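PDB 2QRU: Alpha/beta hydrolase fold-3 domain-containing protein from Enterococcus faecalis, which is of unknown specific function but has an alpha/beta hydrolase fold and probably acts as a hydrolase. Local coordinates for residues V128-Y133 against F214-S219; D45-L50 against D250-T255; E137-P142 against G195-Y200. One frame throughout, in Å; residues are numbered along the deposited sequence. Where two conformers were deposited one is given.

How the interactions relate
Interaction 1 pairs strands 127-130 and 213-218 in the central sheet. Interaction 2 sets the start of helix 48-55 against the turn that follows His-249. Their centres are about 13 Å apart, and they touch through Tyr-131, whose OH lies 2.6 Å from Asp-250 OD1 and 3.0 Å from Leu-252 N. Ser-104, His-249 and Asp-221 are placed as in a Ser-His-Asp triad and are probably catalytic. The Tyr-131 side chain touches this group and is about 5 Å from a bound phosphate, probably from the crystallisation liquor. Interaction 3 lies at the surface, its centre about 19 Å from that of interaction 1. The two touch where Tyr-133 CD2 packs on Phe-138 CE1 at 3.4 Å. Interactions 2 and 3 stay about 12 Å apart at their nearest atoms.

Interaction 1: V128-Y133 against F214-S219; sequences VNFYGY and FSTASS
Asn-129 joins the two strands through its backbone and its side chain. Its N donates to Phe-214 O at 2.8 Å, and its O accepts from Thr-216 N at 3.0 Å. Tyr-131 N then donates to Thr-216 O, also at 2.8 Å. This is the parallel ladder between strands 127-130 and 213-218 in the central sheet of the alpha/beta hydrolase fold. Two CA-H...O contacts, from Val-128 to Phe-214 O and from Ser-215 to Asn-129 O, add to it.

The side-chain amide of Asn-129 works in two directions. With CG anti to the backbone N (chi1 171°), ND2 reaches Ser-215 OG at 2.9 Å. The serine oxygen lies in the amide plane and the bond is fairly straight, 165° at the hydrogen. OD1 accepts from Gly-132 N at 2.9 Å, an Asx motif that ties down the turn after the strand. Beyond the two strands, Ser-215 OG also bonds to Ser-229 O, ND2 to Ser-229 OG, and Thr-216 OG1 to Lys-242 O.

On the sheet face of Val-128, Phe-130 and Thr-216, the methyl CG2 of Thr-216 meets Phe-130 CD1 at 3.5 Å. Helix 258-272 packs on this face. Just after Phe-130, Tyr-131 CB rests on Ala-217 CB at 3.8 Å. The OH of Tyr-131 is held by Asp-250 and Leu-252 N.

All the touching residues are buried, yet the Asn-129 amide has partners at both ends. Bonds at OD1 and ND2 should fix its rotation and hold the turn that carries Tyr-131 beside the presumed catalytic residues.

Interaction 2: D45-L50 against D250-T255; sequences DLPEEL and DFLKQT. With EDO (1,2-ethanediol), chain G; EDO (1,2-ethanediol), chain E.
Pro-47 and Leu-50 meet Leu-252 in the apolar part of this contact. Pro-47 CG lies 3.9 Å from Leu-252 CB, the two side chains crossing at about a right angle. The same CG is 3.5 Å from Leu-252 O, and Pro-47 CB touches the methyl CG2 of Thr-255 at 3.8 Å. Deeper in, Leu-50 CD2 meets Leu-252 CD1 at 4.0 Å. Phe-130 and helix 258-272 pack against both leucines.

The polar part lies at Glu-49 and Thr-255. The bend of Glu-49 at chi2 (81°) sets its carboxylate beside the threonine. Thr-255 OG1 sits near both oxygens, 3.1 Å from OE1 and 3.2 Å from OE2. The firmer partner of the carboxylate is Lys-256, which forms a salt bridge with OE2.

Pro-47 is at the N-cap position of helix 48-55, and its O accepts a weak bond from Leu-50 N. In the other segment Lys-253 N donates to Asp-250 O in the short 3-10 turn.

Two ethanediol molecules, probably from the crystallisation liquor, bind at the margins. One donates to Asp-45 OD2 from its O2 at 2.7 Å, and the other donates from its O2 to Glu-48 OE2.

The contact thus adds a polar pair, Glu-49 and Thr-255, to the apolar packing of Pro-47 and two buried leucines. That packing joins the helix start to the loop between strand 240-244 and helix 258-272, while Lys-256 probably offsets the charge of Glu-49.

Interaction 3: E137-P142 against G195-Y200; sequences EFIKEP and GDWSAY
Two surface loops of the hydrolase fold meet here, each with a short 3-10 turn. One follows strand 127-130, and the other links helices 185-189 and 204-208. Lys-140 lies over the indole of Trp-197. Its chain is extended beyond CG and runs along the ring in the opposite direction to the tryptophan side chain. CE sits 3.5 Å from the centroid of the six-membered ring, a CH-pi contact only 9° off the normal. NZ is 4.5 Å from the same centroid, over the face, and makes a cation-pi interaction. CG touches the far rim at CZ3 and CH2. Ile-139 CG1 also meets CZ3, at 3.7 Å.

The ammonium group has two further partners. NZ donates to Gly-195 O at 2.8 Å, in the carbonyl plane and on a lone pair. It also forms a salt bridge with Glu-137 OE1 at 2.8 Å, meeting that oxygen on its syn lone pair. The bend of Glu-137 at chi2 (-59°) brings its carboxylate back toward Trp-197. OE2 then accepts from two waters. One also donates to Trp-197 O, and the other accepts from Trp-197 N.

In the second loop, Asp-196 OD1 takes bonds from Ser-198 N and OG, the first closing an Asx turn. The indole NE1 bonds to Pro-192 O, and Pro-186 touches the Trp-197 side chain.

The positive charge of Lys-140 is probably stabilised by the carboxylate, the carbonyl and the aromatic face together. With the two waters between Glu-137 and the Trp-197 backbone, these bonds probably hold the two loops together beside the buried indole.

Interaction 1: V128-Y133 against F214-S219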
loop_
_atom_site.group_PDB
_atom_site.type_symbol
_atom_site.label_atom_id
_atom_site.label_comp_id
_atom_site.label_asym_id
_atom_site.label_seq_id
_atom_site.Cartn_x
_atom_site.Cartn_y
_atom_site.Cartn_z
ATOM N N VAL A 128 4.148 -2.068 8.254
ATOM C CA VAL A 128 5.358 -2.264 7.450
ATOM C C VAL A 128 5.155 -1.430 6.187
ATOM O O VAL A 128 4.201 -1.635 5.434
ATOM C CB VAL A 128 5.572 -3.777 7.104
ATOM C CG1 VAL A 128 6.803 -3.952 6.192
ATOM C CG2 VAL A 128 5.691 -4.634 8.387
ATOM N N ASN A 129 5.993 -0.420 6.024
ATOM C CA ASN A 129 5.925 0.514 4.909
ATOM C C ASN A 129 7.051 0.248 3.901
ATOM O O ASN A 129 8.225 0.431 4.236
ATOM C CB ASN A 129 6.141 1.933 5.436
ATOM C CG ASN A 129 6.300 2.911 4.315
ATOM O OD1 ASN A 129 5.453 2.965 3.437
ATOM N ND2 ASN A 129 7.377 3.690 4.339
ATOM N N PHE A 130 6.677 -0.152 2.693
ATOM C CA PHE A 130 7.592 -0.197 1.541
ATOM C C PHE A 130 7.345 1.050 0.717
ATOM O O PHE A 130 6.358 1.102 -0.037
ATOM C CB PHE A 130 7.330 -1.459 0.729
ATOM C CG PHE A 130 7.915 -2.674 1.365
ATOM C CD1 PHE A 130 9.256 -3.017 1.095
ATOM C CD2 PHE A 130 7.160 -3.474 2.182
ATOM C CE1 PHE A 130 9.842 -4.157 1.708
ATOM C CE2 PHE A 130 7.716 -4.607 2.787
ATOM C CZ PHE A 130 9.050 -4.961 2.561
ATOM N N TYR A 131 8.210 2.063 0.915
ATOM C CA TYR A 131 8.277 3.279 0.076
ATOM C C TYR A 131 6.902 3.941 -0.207
ATOM O O TYR A 131 6.591 4.377 -1.327
ATOM C CB TYR A 131 9.123 3.039 -1.186
ATOM C CG TYR A 131 8.914 1.704 -1.871
ATOM C CD1 TYR A 131 7.865 1.506 -2.760
ATOM C CD2 TYR A 131 9.772 0.628 -1.613
ATOM C CE1 TYR A 131 7.679 0.262 -3.407
ATOM C CE2 TYR A 131 9.580 -0.622 -2.233
ATOM C CZ TYR A 131 8.541 -0.797 -3.120
ATOM O OH TYR A 131 8.419 -2.048 -3.768
ATOM N N GLY A 132 6.111 4.028 0.865
ATOM C CA GLY A 132 4.849 4.788 0.813
ATOM C C GLY A 132 5.088 6.268 1.126
ATOM O O GLY A 132 6.217 6.794 1.046
ATOM N N TYR A 133 3.997 6.930 1.527
ATOM C CA TYR A 133 3.998 8.376 1.734
ATOM C C TYR A 133 2.847 8.774 2.636
ATOM O O TYR A 133 1.903 7.987 2.810
ATOM C CB TYR A 133 3.961 9.095 0.399
ATOM C CG TYR A 133 3.098 8.483 -0.678
ATOM C CD1 TYR A 133 3.623 7.511 -1.558
ATOM C CD2 TYR A 133 1.770 8.916 -0.876
ATOM C CE1 TYR A 133 2.832 6.952 -2.586
ATOM C CE2 TYR A 133 0.991 8.348 -1.885
ATOM C CZ TYR A 133 1.535 7.398 -2.750
ATOM O OH TYR A 133 0.782 6.855 -3.780
ATOM N N PHE A 214 8.019 -0.643 10.552
ATOM C CA PHE A 214 9.263 -0.924 9.811
ATOM C C PHE A 214 9.133 -0.271 8.453
ATOM O O PHE A 214 8.202 -0.577 7.678
ATOM C CB PHE A 214 9.472 -2.420 9.630
ATOM C CG PHE A 214 10.750 -2.764 8.915
ATOM C CD1 PHE A 214 10.830 -2.706 7.502
ATOM C CD2 PHE A 214 11.881 -3.132 9.669
ATOM C CE1 PHE A 214 12.035 -3.050 6.853
ATOM C CE2 PHE A 214 13.104 -3.451 9.038
ATOM C CZ PHE A 214 13.186 -3.423 7.634
ATOM N N SER A 215 10.037 0.668 8.163
ATOM C CA SER A 215 9.882 1.535 6.985
ATOM C C SER A 215 11.144 1.468 6.139
ATOM O O SER A 215 12.244 1.522 6.676
ATOM C CB SER A 215 9.693 2.993 7.433
ATOM O OG SER A 215 9.517 3.875 6.322
ATOM N N THR A 216 10.998 1.366 4.819
ATOM C CA THR A 216 12.151 1.222 3.927
ATOM C C THR A 216 11.862 1.852 2.553
ATOM O O THR A 216 10.731 1.842 2.076
ATOM C CB THR A 216 12.522 -0.287 3.768
ATOM O OG1 THR A 216 13.655 -0.422 2.897
ATOM C CG2 THR A 216 11.331 -1.096 3.173
ATOM N N ALA A 217 12.916 2.384 1.933
ATOM C CA ALA A 217 12.813 3.016 0.611
ATOM C C ALA A 217 14.209 3.206 0.091
ATOM O O ALA A 217 15.178 3.212 0.869
ATOM C CB ALA A 217 12.123 4.367 0.697
ATOM N N SER A 218 14.300 3.322 -1.231
ATOM C CA SER A 218 15.567 3.533 -1.897
ATOM C C SER A 218 15.917 5.011 -1.983
ATOM O O SER A 218 15.069 5.836 -2.367
ATOM C CB SER A 218 15.492 2.967 -3.308
ATOM O OG SER A 218 16.676 3.313 -4.009
ATOM N N SER A 219 17.171 5.330 -1.672
ATOM C CA SER A 219 17.703 6.700 -1.836
ATOM C C SER A 219 17.530 7.241 -3.246
ATOM O O SER A 219 17.347 8.452 -3.436
ATOM C CB SER A 219 19.181 6.765 -1.445
ATOM O OG SER A 219 20.016 5.942 -2.270
#

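Interaction 2: D45-L50 against D250-T255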
loop_
_atom_site.group_PDB
_atom_site.type_symbol
_atom_site.label_atom_id
_atom_site.label_comp_id
_atom_site.label_asym_id
_atom_site.label_seq_id
_atom_site.Cartn_x
_atom_site.Cartn_y
_atom_site.Cartn_z
ATOM N N ASP A 45 0.147 -8.752 -6.697
ATOM C CA ASP A 45 1.548 -8.324 -6.870
ATOM C C ASP A 45 2.418 -8.741 -5.686
ATOM O O ASP A 45 3.625 -8.519 -5.699
ATOM C CB ASP A 45 1.712 -6.819 -7.180
ATOM C CG ASP A 45 1.480 -5.918 -5.964
ATOM O OD1 ASP A 45 1.444 -6.413 -4.813
ATOM O OD2 ASP A 45 1.386 -4.688 -6.164
ATOM N N LEU A 46 1.798 -9.331 -4.665
ATOM C CA LEU A 46 2.513 -9.658 -3.423
ATOM C C LEU A 46 3.622 -10.668 -3.736
ATOM O O LEU A 46 3.341 -11.786 -4.207
ATOM C CB LEU A 46 1.549 -10.227 -2.400
ATOM C CG LEU A 46 2.164 -10.804 -1.111
ATOM C CD1 LEU A 46 2.969 -9.754 -0.313
ATOM C CD2 LEU A 46 1.070 -11.413 -0.257
ATOM N N PRO A 47 4.898 -10.270 -3.542
ATOM C CA PRO A 47 5.973 -11.236 -3.800
ATOM C C PRO A 47 5.938 -12.460 -2.877
ATOM O O PRO A 47 5.648 -12.327 -1.668
ATOM C CB PRO A 47 7.246 -10.437 -3.526
ATOM C CG PRO A 47 6.842 -9.006 -3.778
ATOM C CD PRO A 47 5.439 -8.939 -3.188
ATOM N N GLU A 48 6.246 -13.620 -3.474
ATOM C CA GLU A 48 6.306 -14.880 -2.749
ATOM C C GLU A 48 7.168 -14.713 -1.481
ATOM O O GLU A 48 6.807 -15.197 -0.388
ATOM C CB GLU A 48 6.885 -15.978 -3.658
ATOM C CG GLU A 48 7.206 -17.286 -2.940
ATOM C CD GLU A 48 5.980 -17.987 -2.360
ATOM O OE1 GLU A 48 4.860 -17.772 -2.873
ATOM O OE2 GLU A 48 6.151 -18.787 -1.401
ATOM N N GLU A 49 8.296 -14.022 -1.619
ATOM C CA GLU A 49 9.267 -13.916 -0.528
ATOM C C GLU A 49 8.715 -13.089 0.626
ATOM O O GLU A 49 9.005 -13.383 1.816
ATOM C CB GLU A 49 10.587 -13.311 -0.997
ATOM C CG GLU A 49 11.377 -14.157 -1.952
ATOM C CD GLU A 49 10.895 -14.061 -3.390
ATOM O OE1 GLU A 49 9.898 -13.362 -3.680
ATOM O OE2 GLU A 49 11.511 -14.734 -4.233
ATOM N N LEU A 50 7.942 -12.050 0.287
ATOM C CA LEU A 50 7.358 -11.206 1.326
ATOM C C LEU A 50 6.214 -11.952 2.008
ATOM O O LEU A 50 6.080 -11.943 3.245
ATOM C CB LEU A 50 6.894 -9.866 0.746
ATOM C CG LEU A 50 6.265 -8.872 1.728
ATOM C CD1 LEU A 50 7.207 -8.571 2.934
ATOM C CD2 LEU A 50 5.911 -7.609 0.943
ATOM N N ASP A 250 10.307 0.677 -7.043
ATOM C CA ASP A 250 9.472 -0.464 -6.659
ATOM C C ASP A 250 10.311 -1.696 -6.447
ATOM O O ASP A 250 10.162 -2.693 -7.167
ATOM C CB ASP A 250 8.382 -0.727 -7.718
ATOM C CG ASP A 250 7.307 -1.701 -7.230
ATOM O OD1 ASP A 250 7.084 -1.874 -6.001
ATOM O OD2 ASP A 250 6.653 -2.306 -8.093
ATOM N N PHE A 251 11.213 -1.649 -5.468
ATOM C CA PHE A 251 12.217 -2.731 -5.425
ATOM C C PHE A 251 11.692 -4.100 -4.963
ATOM O O PHE A 251 12.429 -5.103 -5.057
ATOM C CB PHE A 251 13.490 -2.322 -4.684
ATOM C CG PHE A 251 13.262 -1.938 -3.239
ATOM C CD1 PHE A 251 13.061 -2.933 -2.307
ATOM C CD2 PHE A 251 13.276 -0.590 -2.831
ATOM C CE1 PHE A 251 12.869 -2.605 -0.942
ATOM C CE2 PHE A 251 13.109 -0.274 -1.475
ATOM C CZ PHE A 251 12.915 -1.275 -0.551
ATOM N N LEU A 252 10.414 -4.169 -4.533
ATOM C CA LEU A 252 9.782 -5.498 -4.321
ATOM C C LEU A 252 9.652 -6.325 -5.627
ATOM O O LEU A 252 9.415 -7.543 -5.579
ATOM C CB LEU A 252 8.426 -5.397 -3.612
ATOM C CG LEU A 252 8.449 -4.984 -2.127
ATOM C CD1 LEU A 252 7.037 -4.790 -1.738
ATOM C CD2 LEU A 252 9.048 -6.105 -1.333
ATOM N N LYS A 253 9.837 -5.678 -6.776
ATOM C CA LYS A 253 9.904 -6.404 -8.063
ATOM C C LYS A 253 11.186 -7.217 -8.205
ATOM O O LYS A 253 11.266 -8.143 -9.050
ATOM C CB LYS A 253 9.802 -5.432 -9.225
ATOM C CG LYS A 253 8.446 -4.790 -9.380
ATOM C CD LYS A 253 8.375 -4.029 -10.680
ATOM C CE LYS A 253 9.406 -2.899 -10.721
ATOM N NZ LYS A 253 9.243 -2.075 -11.945
ATOM N N GLN A 254 12.187 -6.875 -7.389
ATOM C CA GLN A 254 13.523 -7.512 -7.477
ATOM C C GLN A 254 13.955 -8.168 -6.178
ATOM O O GLN A 254 14.994 -7.810 -5.605
ATOM C CB GLN A 254 14.632 -6.513 -7.836
ATOM C CG GLN A 254 14.422 -5.608 -8.989
ATOM C CD GLN A 254 15.410 -4.442 -8.938
ATOM O OE1 GLN A 254 15.012 -3.276 -8.938
ATOM N NE2 GLN A 254 16.702 -4.761 -8.857
ATOM N N THR A 255 13.185 -9.154 -5.736
ATOM C CA THR A 255 13.421 -9.787 -4.434
ATOM C C THR A 255 14.717 -10.597 -4.367
ATOM O O THR A 255 15.157 -10.986 -3.285
ATOM C CB THR A 255 12.255 -10.706 -4.040
ATOM O OG1 THR A 255 12.107 -11.728 -5.040
ATOM C CG2 THR A 255 10.984 -9.902 -3.880
HETATM C C1 EDO G . 2.435 -3.809 -9.264
HETATM O O1 EDO G . 3.173 -3.071 -8.268
HETATM C C2 EDO G . 0.984 -3.307 -9.180
HETATM O O2 EDO G . 0.084 -4.134 -8.433
HETATM C C1 EDO E . 10.781 -17.997 0.539
HETATM O O1 EDO E . 11.594 -16.819 0.576
HETATM C C2 EDO E . 9.947 -18.033 -0.737
HETATM O O2 EDO E . 8.970 -19.088 -0.633
#

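Interaction 3: E137-P142 against G195-Y200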
loop_
_atom_site.group_PDB
_atom_site.type_symbol
_atom_site.label_atom_id
_atom_site.label_comp_id
_atom_site.label_asym_id
_atom_site.label_seq_id
_atom_site.Cartn_x
_atom_site.Cartn_y
_atom_site.Cartn_z
ATOM N N GLU A 137 1.635 15.718 -1.588
ATOM C CA GLU A 137 2.241 16.971 -2.091
ATOM C C GLU A 137 3.249 16.695 -3.198
ATOM O O GLU A 137 3.391 17.475 -4.133
ATOM C CB GLU A 137 2.930 17.752 -0.972
ATOM C CG GLU A 137 1.992 18.132 0.134
ATOM C CD GLU A 137 0.845 18.985 -0.377
ATOM O OE1 GLU A 137 1.107 19.963 -1.114
ATOM O OE2 GLU A 137 -0.303 18.640 -0.057
ATOM N N PHE A 138 3.949 15.565 -3.091
ATOM C CA PHE A 138 5.040 15.274 -4.017
ATOM C C PHE A 138 4.555 15.123 -5.480
ATOM O O PHE A 138 5.345 15.263 -6.418
ATOM C CB PHE A 138 5.836 14.044 -3.541
ATOM C CG PHE A 138 5.067 12.761 -3.661
ATOM C CD1 PHE A 138 4.175 12.393 -2.666
ATOM C CD2 PHE A 138 5.232 11.924 -4.754
ATOM C CE1 PHE A 138 3.434 11.249 -2.775
ATOM C CE2 PHE A 138 4.507 10.747 -4.869
ATOM C CZ PHE A 138 3.595 10.410 -3.876
ATOM N N ILE A 139 3.268 14.849 -5.685
ATOM C CA ILE A 139 2.772 14.672 -7.064
ATOM C C ILE A 139 2.614 16.014 -7.801
ATOM O O ILE A 139 2.343 16.039 -9.007
ATOM C CB ILE A 139 1.465 13.809 -7.170
ATOM C CG1 ILE A 139 0.209 14.606 -6.818
ATOM C CG2 ILE A 139 1.598 12.529 -6.335
ATOM C CD1 ILE A 139 -1.092 13.796 -6.935
ATOM N N LYS A 140 2.806 17.112 -7.066
ATOM C CA LYS A 140 2.783 18.458 -7.657
ATOM C C LYS A 140 4.095 18.738 -8.381
ATOM O O LYS A 140 4.157 19.601 -9.273
ATOM C CB LYS A 140 2.567 19.501 -6.572
ATOM C CG LYS A 140 1.173 19.538 -5.968
ATOM C CD LYS A 140 1.123 20.526 -4.788
ATOM C CE LYS A 140 -0.297 20.707 -4.238
ATOM N NZ LYS A 140 -0.307 21.515 -2.987
ATOM N N GLU A 141 5.152 18.029 -7.957
ATOM C CA GLU A 141 6.508 18.115 -8.531
ATOM C C GLU A 141 6.564 17.336 -9.864
ATOM O O GLU A 141 6.002 16.237 -9.959
ATOM C CB GLU A 141 7.566 17.528 -7.547
ATOM C CG GLU A 141 7.675 18.180 -6.121
ATOM C CD GLU A 141 8.344 17.280 -5.012
ATOM O OE1 GLU A 141 9.238 16.437 -5.283
ATOM O OE2 GLU A 141 7.971 17.431 -3.827
ATOM N N PRO A 142 7.234 17.897 -10.900
ATOM C CA PRO A 142 7.481 17.140 -12.139
ATOM C C PRO A 142 8.329 15.880 -11.897
ATOM O O PRO A 142 9.316 15.914 -11.152
ATOM C CB PRO A 142 8.215 18.147 -13.038
ATOM C CG PRO A 142 8.746 19.211 -12.103
ATOM C CD PRO A 142 7.773 19.273 -10.975
ATOM N N GLY A 195 -5.322 23.222 -4.759
ATOM C CA GLY A 195 -4.032 22.717 -4.273
ATOM C C GLY A 195 -3.930 22.559 -2.770
ATOM O O GLY A 195 -2.902 22.124 -2.263
ATOM N N ASP A 196 -4.985 22.919 -2.042
ATOM C CA ASP A 196 -5.022 22.668 -0.614
ATOM C C ASP A 196 -5.440 21.222 -0.387
ATOM O O ASP A 196 -6.637 20.873 -0.421
ATOM C CB ASP A 196 -5.962 23.652 0.118
ATOM C CG ASP A 196 -6.047 23.367 1.615
ATOM O OD1 ASP A 196 -5.409 22.400 2.086
ATOM O OD2 ASP A 196 -6.775 24.087 2.333
ATOM N N TRP A 197 -4.434 20.362 -0.201
ATOM C CA TRP A 197 -4.674 18.921 -0.040
ATOM C C TRP A 197 -4.441 18.483 1.391
ATOM O O TRP A 197 -4.098 17.319 1.664
ATOM C CB TRP A 197 -3.801 18.116 -1.008
ATOM C CG TRP A 197 -4.001 18.483 -2.443
ATOM C CD1 TRP A 197 -5.074 19.156 -2.994
ATOM C CD2 TRP A 197 -3.136 18.155 -3.530
ATOM N NE1 TRP A 197 -4.896 19.303 -4.342
ATOM C CE2 TRP A 197 -3.724 18.689 -4.705
ATOM C CE3 TRP A 197 -1.919 17.452 -3.630
ATOM C CZ2 TRP A 197 -3.137 18.548 -5.964
ATOM C CZ3 TRP A 197 -1.325 17.327 -4.877
ATOM C CH2 TRP A 197 -1.947 17.856 -6.035
ATOM N N SER A 198 -4.635 19.421 2.317
ATOM C CA SER A 198 -4.384 19.157 3.721
ATOM C C SER A 198 -5.234 17.992 4.225
ATOM O O SER A 198 -4.785 17.250 5.089
ATOM C CB SER A 198 -4.622 20.418 4.569
ATOM O OG SER A 198 -5.898 20.919 4.285
ATOM N N ALA A 199 -6.447 17.805 3.693
ATOM C CA ALA A 199 -7.295 16.692 4.178
ATOM C C ALA A 199 -6.679 15.329 3.865
ATOM O O ALA A 199 -7.026 14.328 4.488
ATOM C CB ALA A 199 -8.702 16.761 3.598
ATOM N N TYR A 200 -5.758 15.308 2.902
ATOM C CA TYR A 200 -5.152 14.069 2.416
ATOM C C TYR A 200 -3.797 13.806 3.060
ATOM O O TYR A 200 -3.149 12.783 2.755
ATOM C CB TYR A 200 -4.994 14.151 0.900
ATOM C CG TYR A 200 -6.321 14.274 0.191
ATOM C CD1 TYR A 200 -6.947 15.518 0.032
ATOM C CD2 TYR A 200 -6.990 13.124 -0.277
ATOM C CE1 TYR A 200 -8.176 15.627 -0.596
ATOM C CE2 TYR A 200 -8.226 13.230 -0.923
ATOM C CZ TYR A 200 -8.815 14.487 -1.068
ATOM O OH TYR A 200 -10.046 14.608 -1.699
HETATM O O HOH W 1 -1.440 16.223 0.645
HETATM O O HOH W 2 -1.635 20.905 0.291
#